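Local coordinates for microcin B17-processing protein McbC (Escherichia coli str. K-12 substr. MG1655, PDB 6GRH) that is an FMN-binding oxidoreductase of the nitroreductase family, needed to process the inactive microcin B17 precursor into the active peptide, at residues L95-I100 with N139-Q144; L133-E138 with G146-H151. One frame throughout, in Å; residues are numbered along the deposited sequence.

Contact 1 (L95-I100 with N139-Q144); sequences LSIRTI and NTENWQ
A single backbone bridge and a side-chain bond at a helix N-terminus join L95-I100 to N139-Q144, part of the loop between strands 129-135 and 149-153. L95 and T140 form the bridge. L95 N donates to N139 O at 3.0 Å, and L95 O accepts from E141 N, also at 3.0 Å. The helix begins just beyond. S96 is its N-cap, and its OG accepts from T99 N.

E141 reaches over this first turn. Its CG lies anti to the backbone N (chi1 -153°) and the chain runs on extended, which brings OE1 to I97 N at 3.1 Å. The N-H meets the anti side of the carboxylate, 23° out of its plane. The acid thus takes a backbone N-H at the helix start, where the helix dipole would probably favour its negative charge.

I97 lies on the indole of W143. Its CG2 sits 3.6 Å from the centroid of the six-membered ring, a CH-pi contact over the face. I100 comes to the ring edge instead, with CG2 3.7 Å from W143 CH2. Its CD1 also touches T140 CG2.

W143 NE1 bonds to E101, in the next turn of helix 97-108. On the sheet side, I100 packs on L133 of strand 129-135 and on F187 of strand 187-194. W143 also reaches L159 of strand 158-163 and I70 of the second subunit.

Contact 2 (L133-E138 with G146-H151); sequences LCRLSE and GTNVYH
R135 and N148 meet with their flat ends nearly coplanar, the guanidinium and amide planes 8° apart, at one end of an antiparallel strand pair in the nitroreductase-type sheet. R135 NH1 donates to a lone pair of N148 OD1 at 2.8 Å, in the carbonyl plane. The arginine gets there because its chain is extended from CG to NE, with CG anti to the backbone N (chi1 174°). NH2 turns to E138 OE1 in a salt bridge at 3.2 Å, approaching from above the carboxylate plane. The guanidinium of this buried arginine is thus held by two acceptor residues, N148 and E138.

L133 and Y150 form a hydrogen-bonded pair. Their side chains run side by side and point the same way, with L133 CD2 4.2 Å from Y150 CD1. C134 and V149 are the adjoining non-hydrogen-bonded pair. They lie on the other face of the sheet, where both pack on L170 of helix 167-175.

N148 and V149 both face A163 on strand 158-163, a classic beta bulge. At this end of the pair, the main-chain N of R135 donates to N148 O at 2.8 Å, with an N-H...O angle of 175°.

Overall arrangement
Contacts 1 and 2 lie about 9 Å apart, centre to centre, and their segments alternate along the chain. The loop 139-144 of contact 1 is part of the connection between the two strands of contact 2. N142 OD1 meets Y150 OH at 2.7 Å, a probable hydrogen bond. T140 O lies 2.8 Å from R135 NE, also a probable hydrogen bond. W143 CZ3 packs on L133 CD2 at 3.5 Å, so the indole lies between helix 97-108 and the sheet. The FMN pocket includes R117, P121 to A125 and M209. None of these belongs to either contact, but R117 and P121 to A125 lie in the connection from helix 97-108 to strand 129-135.

Contact 1 (L95-I100 with N139-Q144)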
ATOM      1  N   LEU D  95      45.508 -10.151  -3.795  1.00 48.79           N
ATOM      2  CA  LEU D  95      45.044  -8.764  -3.927  1.00 48.23           C
ATOM      3  C   LEU D  95      45.365  -8.044  -2.626  1.00 48.17           C
ATOM      4  O   LEU D  95      44.937  -8.478  -1.561  1.00 47.89           O
ATOM      5  CB  LEU D  95      43.535  -8.697  -4.208  1.00 47.11           C
ATOM      6  CG  LEU D  95      42.951  -7.260  -4.270  1.00 46.40           C
ATOM      7  CD1 LEU D  95      43.486  -6.523  -5.489  1.00 47.63           C
ATOM      8  CD2 LEU D  95      41.449  -7.240  -4.279  1.00 45.07           C
ATOM      9  N   SER D  96      46.103  -6.944  -2.713  1.00 48.87           N
ATOM     10  CA  SER D  96      46.605  -6.257  -1.521  1.00 49.22           C
ATOM     11  C   SER D  96      45.526  -5.368  -0.914  1.00 47.38           C
ATOM     12  O   SER D  96      44.643  -4.874  -1.627  1.00 46.76           O
ATOM     13  CB  SER D  96      47.820  -5.396  -1.866  1.00 50.56           C
ATOM     14  OG  SER D  96      47.407  -4.250  -2.592  1.00 50.19           O
ATOM     15  N   ILE D  97      45.605  -5.160   0.398  1.00 47.04           N
ATOM     16  CA  ILE D  97      44.769  -4.149   1.069  1.00 46.14           C
ATOM     17  C   ILE D  97      44.982  -2.747   0.483  1.00 45.55           C
ATOM     18  O   ILE D  97      44.054  -1.937   0.471  1.00 44.39           O
ATOM     19  CB  ILE D  97      44.968  -4.107   2.612  1.00 47.03           C
ATOM     20  CG1 ILE D  97      46.443  -3.871   3.013  1.00 49.05           C
ATOM     21  CG2 ILE D  97      44.427  -5.376   3.259  1.00 46.75           C
ATOM     22  CD1 ILE D  97      46.645  -3.625   4.490  1.00 49.51           C
ATOM     23  N   ARG D  98      46.196  -2.486  -0.016  1.00 46.28           N
ATOM     24  CA  ARG D  98      46.550  -1.221  -0.686  1.00 46.27           C
ATOM     25  C   ARG D  98      45.628  -0.896  -1.868  1.00 44.74           C
ATOM     26  O   ARG D  98      45.206   0.242  -2.044  1.00 44.82           O
ATOM     27  CB  ARG D  98      48.025  -1.250  -1.132  1.00 47.61           C
ATOM     28  N   THR D  99      45.287  -1.909  -2.651  1.00 44.55           N
ATOM     29  CA  THR D  99      44.363  -1.752  -3.770  1.00 43.55           C
ATOM     30  C   THR D  99      42.942  -1.421  -3.299  1.00 41.92           C
ATOM     31  O   THR D  99      42.270  -0.547  -3.867  1.00 41.26           O
ATOM     32  CB  THR D  99      44.368  -3.007  -4.655  1.00 43.76           C
ATOM     33  OG1 THR D  99      45.671  -3.170  -5.210  1.00 45.25           O
ATOM     34  CG2 THR D  99      43.355  -2.906  -5.799  1.00 43.14           C
ATOM     35  N   ILE D 100      42.494  -2.098  -2.248  1.00 41.26           N
ATOM     36  CA  ILE D 100      41.131  -1.896  -1.729  1.00 39.76           C
ATOM     37  C   ILE D 100      41.021  -0.500  -1.077  1.00 39.09           C
ATOM     38  O   ILE D 100      40.045   0.224  -1.295  1.00 36.48           O
ATOM     39  CB  ILE D 100      40.718  -3.031  -0.758  1.00 39.83           C
ATOM     40  CG1 ILE D 100      40.772  -4.403  -1.466  1.00 40.63           C
ATOM     41  CG2 ILE D 100      39.329  -2.784  -0.203  1.00 38.93           C
ATOM     42  CD1 ILE D 100      40.615  -5.607  -0.553  1.00 40.73           C
ATOM     43  N   ASN D 139      42.650 -15.390  -0.968  1.00 47.82           N
ATOM     44  CA  ASN D 139      43.694 -14.670  -1.707  1.00 48.82           C
ATOM     45  C   ASN D 139      43.578 -13.145  -1.628  1.00 47.33           C
ATOM     46  O   ASN D 139      44.312 -12.428  -2.303  1.00 46.89           O
ATOM     47  CB  ASN D 139      43.748 -15.126  -3.176  1.00 49.47           C
ATOM     48  CG  ASN D 139      44.766 -16.209  -3.412  1.00 51.91           C
ATOM     49  OD1 ASN D 139      45.884 -16.154  -2.892  1.00 53.39           O
ATOM     50  ND2 ASN D 139      44.406 -17.180  -4.237  1.00 52.64           N
ATOM     51  N   THR D 140      42.657 -12.649  -0.814  1.00 46.55           N
ATOM     52  CA  THR D 140      42.590 -11.234  -0.515  1.00 45.68           C
ATOM     53  C   THR D 140      43.306 -11.015   0.824  1.00 46.79           C
ATOM     54  O   THR D 140      43.034 -11.723   1.802  1.00 47.22           O
ATOM     55  CB  THR D 140      41.133 -10.775  -0.445  1.00 44.51           C
ATOM     56  OG1 THR D 140      40.479 -11.085  -1.686  1.00 43.43           O
ATOM     57  CG2 THR D 140      41.050  -9.255  -0.167  1.00 43.49           C
ATOM     58  N   GLU D 141      44.240 -10.067   0.855  1.00 47.25           N
ATOM     59  CA  GLU D 141      44.940  -9.692   2.091  1.00 48.44           C
ATOM     60  C   GLU D 141      43.900  -9.088   3.058  1.00 46.92           C
ATOM     61  O   GLU D 141      42.876  -8.575   2.613  1.00 44.91           O
ATOM     62  CB  GLU D 141      46.028  -8.662   1.775  1.00 50.52           C
ATOM     63  CG  GLU D 141      47.202  -8.652   2.734  1.00 54.08           C
ATOM     64  CD  GLU D 141      48.217  -7.531   2.471  1.00 55.70           C
ATOM     65  OE1 GLU D 141      48.005  -6.664   1.583  1.00 55.11           O
ATOM     66  OE2 GLU D 141      49.238  -7.516   3.190  1.00 57.87           O
ATOM     67  N   ASN D 142      44.156  -9.159   4.359  1.00 46.82           N
ATOM     68  CA  ASN D 142      43.220  -8.669   5.371  1.00 46.28           C
ATOM     69  C   ASN D 142      43.882  -7.695   6.358  1.00 47.22           C
ATOM     70  O   ASN D 142      45.079  -7.750   6.574  1.00 47.77           O
ATOM     71  CB  ASN D 142      42.620  -9.853   6.130  1.00 45.87           C
ATOM     72  CG  ASN D 142      41.212  -9.579   6.639  1.00 44.10           C
ATOM     73  OD1 ASN D 142      40.724  -8.446   6.621  1.00 42.77           O
ATOM     74  ND2 ASN D 142      40.563 -10.620   7.121  1.00 43.81           N
ATOM     75  N   TRP D 143      43.079  -6.806   6.943  1.00 47.07           N
ATOM     76  CA  TRP D 143      43.565  -5.849   7.944  1.00 47.95           C
ATOM     77  C   TRP D 143      43.607  -6.491   9.321  1.00 48.10           C
ATOM     78  O   TRP D 143      44.560  -6.330  10.054  1.00 49.92           O
ATOM     79  CB  TRP D 143      42.663  -4.619   7.996  1.00 47.39           C
ATOM     80  CG  TRP D 143      42.715  -3.802   6.766  1.00 47.46           C
ATOM     81  CD1 TRP D 143      43.556  -2.751   6.512  1.00 48.44           C
ATOM     82  CD2 TRP D 143      41.912  -3.966   5.602  1.00 46.41           C
ATOM     83  NE1 TRP D 143      43.300  -2.240   5.263  1.00 48.00           N
ATOM     84  CE2 TRP D 143      42.306  -2.979   4.680  1.00 46.57           C
ATOM     85  CE3 TRP D 143      40.891  -4.854   5.246  1.00 45.86           C
ATOM     86  CZ2 TRP D 143      41.715  -2.855   3.422  1.00 46.03           C
ATOM     87  CZ3 TRP D 143      40.307  -4.731   3.989  1.00 45.35           C
ATOM     88  CH2 TRP D 143      40.725  -3.743   3.095  1.00 45.38           C
ATOM     89  N   GLN D 144      42.534  -7.187   9.669  1.00 47.11           N
ATOM     90  CA  GLN D 144      42.375  -7.835  10.955  1.00 47.13           C
ATOM     91  C   GLN D 144      42.044  -9.304  10.685  1.00 46.56           C
ATOM     92  O   GLN D 144      41.012  -9.601  10.084  1.00 44.79           O
ATOM     93  CB  GLN D 144      41.224  -7.159  11.709  1.00 46.17           C
ATOM     94  CG  GLN D 144      40.994  -7.677  13.113  1.00 47.00           C
ATOM     95  CD  GLN D 144      39.978  -6.851  13.859  1.00 46.56           C
ATOM     96  OE1 GLN D 144      38.778  -6.988  13.657  1.00 45.75           O
ATOM     97  NE2 GLN D 144      40.455  -5.971  14.716  1.00 48.59           N
TER

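Contact 2 (L133-E138 with G146-H151)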
ATOM      1  N   LEU D 133      32.280  -3.467   3.326  1.00 32.30           N
ATOM      2  CA  LEU D 133      33.301  -4.159   2.559  1.00 33.84           C
ATOM      3  C   LEU D 133      33.245  -5.619   2.973  1.00 33.37           C
ATOM      4  O   LEU D 133      33.314  -5.914   4.168  1.00 33.05           O
ATOM      5  CB  LEU D 133      34.669  -3.583   2.875  1.00 35.60           C
ATOM      6  CG  LEU D 133      35.908  -4.381   2.432  1.00 36.95           C
ATOM      7  CD1 LEU D 133      35.949  -4.502   0.919  1.00 37.07           C
ATOM      8  CD2 LEU D 133      37.138  -3.676   2.967  1.00 38.25           C
ATOM      9  N   CYS D 134      33.098  -6.512   1.995  1.00 33.24           N
ATOM     10  CA  CYS D 134      33.037  -7.956   2.247  1.00 33.72           C
ATOM     11  C   CYS D 134      34.219  -8.648   1.593  1.00 34.67           C
ATOM     12  O   CYS D 134      34.387  -8.559   0.377  1.00 34.68           O
ATOM     13  CB  CYS D 134      31.712  -8.533   1.716  1.00 33.71           C
ATOM     14  SG  CYS D 134      30.261  -7.981   2.651  1.00 34.28           S
ATOM     15  N   ARG D 135      35.041  -9.332   2.399  1.00 35.26           N
ATOM     16  CA  ARG D 135      36.213 -10.057   1.903  1.00 36.58           C
ATOM     17  C   ARG D 135      35.763 -11.466   1.497  1.00 36.87           C
ATOM     18  O   ARG D 135      35.189 -12.176   2.311  1.00 36.89           O
ATOM     19  CB  ARG D 135      37.286 -10.119   2.990  1.00 37.55           C
ATOM     20  CG  ARG D 135      38.496 -10.960   2.645  1.00 39.19           C
ATOM     21  CD  ARG D 135      39.617 -10.726   3.652  1.00 39.97           C
ATOM     22  NE  ARG D 135      40.736 -11.624   3.425  1.00 41.32           N
ATOM     23  CZ  ARG D 135      40.824 -12.884   3.872  1.00 41.48           C
ATOM     24  NH1 ARG D 135      39.852 -13.449   4.593  1.00 40.38           N
ATOM     25  NH2 ARG D 135      41.907 -13.589   3.586  1.00 42.60           N
ATOM     26  N   LEU D 136      36.026 -11.854   0.252  1.00 37.37           N
ATOM     27  CA  LEU D 136      35.408 -13.049  -0.356  1.00 37.59           C
ATOM     28  C   LEU D 136      36.349 -14.150  -0.795  1.00 39.79           C
ATOM     29  O   LEU D 136      35.873 -15.210  -1.228  1.00 40.34           O
ATOM     30  CB  LEU D 136      34.591 -12.653  -1.583  1.00 36.58           C
ATOM     31  CG  LEU D 136      33.452 -11.667  -1.355  1.00 35.37           C
ATOM     32  CD1 LEU D 136      32.756 -11.398  -2.670  1.00 35.17           C
ATOM     33  CD2 LEU D 136      32.491 -12.233  -0.335  1.00 35.28           C
ATOM     34  N   SER D 137      37.654 -13.904  -0.727  1.00 41.26           N
ATOM     35  CA  SER D 137      38.655 -14.906  -1.095  1.00 42.55           C
ATOM     36  C   SER D 137      39.759 -14.903  -0.059  1.00 44.44           C
ATOM     37  O   SER D 137      40.148 -13.838   0.428  1.00 43.16           O
ATOM     38  CB  SER D 137      39.252 -14.558  -2.456  1.00 42.91           C
ATOM     39  OG  SER D 137      40.456 -15.274  -2.699  1.00 44.39           O
ATOM     40  N   GLU D 138      40.306 -16.089   0.236  1.00 46.46           N
ATOM     41  CA  GLU D 138      41.506 -16.170   1.062  1.00 49.06           C
ATOM     42  C   GLU D 138      42.749 -15.636   0.342  1.00 48.84           C
ATOM     43  O   GLU D 138      43.771 -15.447   0.981  1.00 49.85           O
ATOM     44  CB  GLU D 138      41.735 -17.597   1.593  1.00 51.99           C
ATOM     45  CG  GLU D 138      40.592 -18.113   2.483  1.00 53.23           C
ATOM     46  CD  GLU D 138      40.233 -17.213   3.685  1.00 54.21           C
ATOM     47  OE1 GLU D 138      41.140 -16.608   4.329  1.00 55.97           O
ATOM     48  OE2 GLU D 138      39.022 -17.129   4.002  1.00 53.86           O
ATOM     49  N   GLY D 146      40.667 -12.738  10.375  1.00 45.04           N
ATOM     50  CA  GLY D 146      39.386 -13.372  10.671  1.00 43.90           C
ATOM     51  C   GLY D 146      38.169 -12.475  10.572  1.00 42.03           C
ATOM     52  O   GLY D 146      37.054 -12.961  10.683  1.00 42.18           O
ATOM     53  N   THR D 147      38.364 -11.178  10.364  1.00 40.62           N
ATOM     54  CA  THR D 147      37.257 -10.254  10.152  1.00 38.76           C
ATOM     55  C   THR D 147      37.076 -10.098   8.651  1.00 37.46           C
ATOM     56  O   THR D 147      38.008  -9.681   7.963  1.00 37.86           O
ATOM     57  CB  THR D 147      37.548  -8.902  10.806  1.00 38.67           C
ATOM     58  OG1 THR D 147      37.715  -9.113  12.203  1.00 39.26           O
ATOM     59  CG2 THR D 147      36.426  -7.910  10.560  1.00 37.02           C
ATOM     60  N   ASN D 148      35.893 -10.461   8.154  1.00 35.78           N
ATOM     61  CA  ASN D 148      35.617 -10.438   6.720  1.00 35.47           C
ATOM     62  C   ASN D 148      34.578  -9.451   6.276  1.00 33.58           C
ATOM     63  O   ASN D 148      34.359  -9.327   5.091  1.00 33.59           O
ATOM     64  CB  ASN D 148      35.232 -11.825   6.247  1.00 35.84           C
ATOM     65  CG  ASN D 148      36.402 -12.753   6.239  1.00 37.47           C
ATOM     66  OD1 ASN D 148      37.462 -12.399   5.724  1.00 38.46           O
ATOM     67  ND2 ASN D 148      36.243 -13.934   6.836  1.00 38.55           N
ATOM     68  N   VAL D 149      33.934  -8.761   7.213  1.00 32.86           N
ATOM     69  CA  VAL D 149      33.040  -7.656   6.884  1.00 31.31           C
ATOM     70  C   VAL D 149      33.521  -6.444   7.655  1.00 31.18           C
ATOM     71  O   VAL D 149      33.824  -6.556   8.833  1.00 31.25           O
ATOM     72  CB  VAL D 149      31.584  -7.952   7.264  1.00 30.42           C
ATOM     73  CG1 VAL D 149      30.689  -6.837   6.786  1.00 30.09           C
ATOM     74  CG2 VAL D 149      31.121  -9.268   6.660  1.00 30.59           C
ATOM     75  N   TYR D 150      33.572  -5.302   6.978  1.00 30.39           N
ATOM     76  CA  TYR D 150      33.972  -4.038   7.570  1.00 30.71           C
ATOM     77  C   TYR D 150      32.971  -2.998   7.125  1.00 30.40           C
ATOM     78  O   TYR D 150      32.277  -3.196   6.130  1.00 29.63           O
ATOM     79  CB  TYR D 150      35.369  -3.613   7.084  1.00 31.56           C
ATOM     80  CG  TYR D 150      36.502  -4.519   7.483  1.00 32.75           C
ATOM     81  CD1 TYR D 150      36.881  -5.609   6.684  1.00 33.00           C
ATOM     82  CD2 TYR D 150      37.223  -4.282   8.641  1.00 33.40           C
ATOM     83  CE1 TYR D 150      37.927  -6.432   7.041  1.00 34.11           C
ATOM     84  CE2 TYR D 150      38.273  -5.115   9.012  1.00 34.48           C
ATOM     85  CZ  TYR D 150      38.621  -6.180   8.211  1.00 34.82           C
ATOM     86  OH  TYR D 150      39.650  -6.999   8.599  1.00 35.74           O
ATOM     87  N   HIS D 151      32.899  -1.889   7.861  1.00 30.75           N
ATOM     88  CA  HIS D 151      32.092  -0.755   7.480  1.00 30.65           C
ATOM     89  C   HIS D 151      33.054   0.398   7.186  1.00 32.05           C
ATOM     90  O   HIS D 151      33.879   0.721   8.026  1.00 32.48           O
ATOM     91  CB  HIS D 151      31.141  -0.471   8.629  1.00 31.17           C
ATOM     92  CG  HIS D 151      30.381   0.808   8.516  1.00 31.42           C
ATOM     93  ND1 HIS D 151      30.218   1.657   9.584  1.00 32.23           N
ATOM     94  CD2 HIS D 151      29.730   1.373   7.478  1.00 31.99           C
ATOM     95  CE1 HIS D 151      29.490   2.698   9.212  1.00 32.89           C
ATOM     96  NE2 HIS D 151      29.168   2.543   7.939  1.00 32.72           N
TER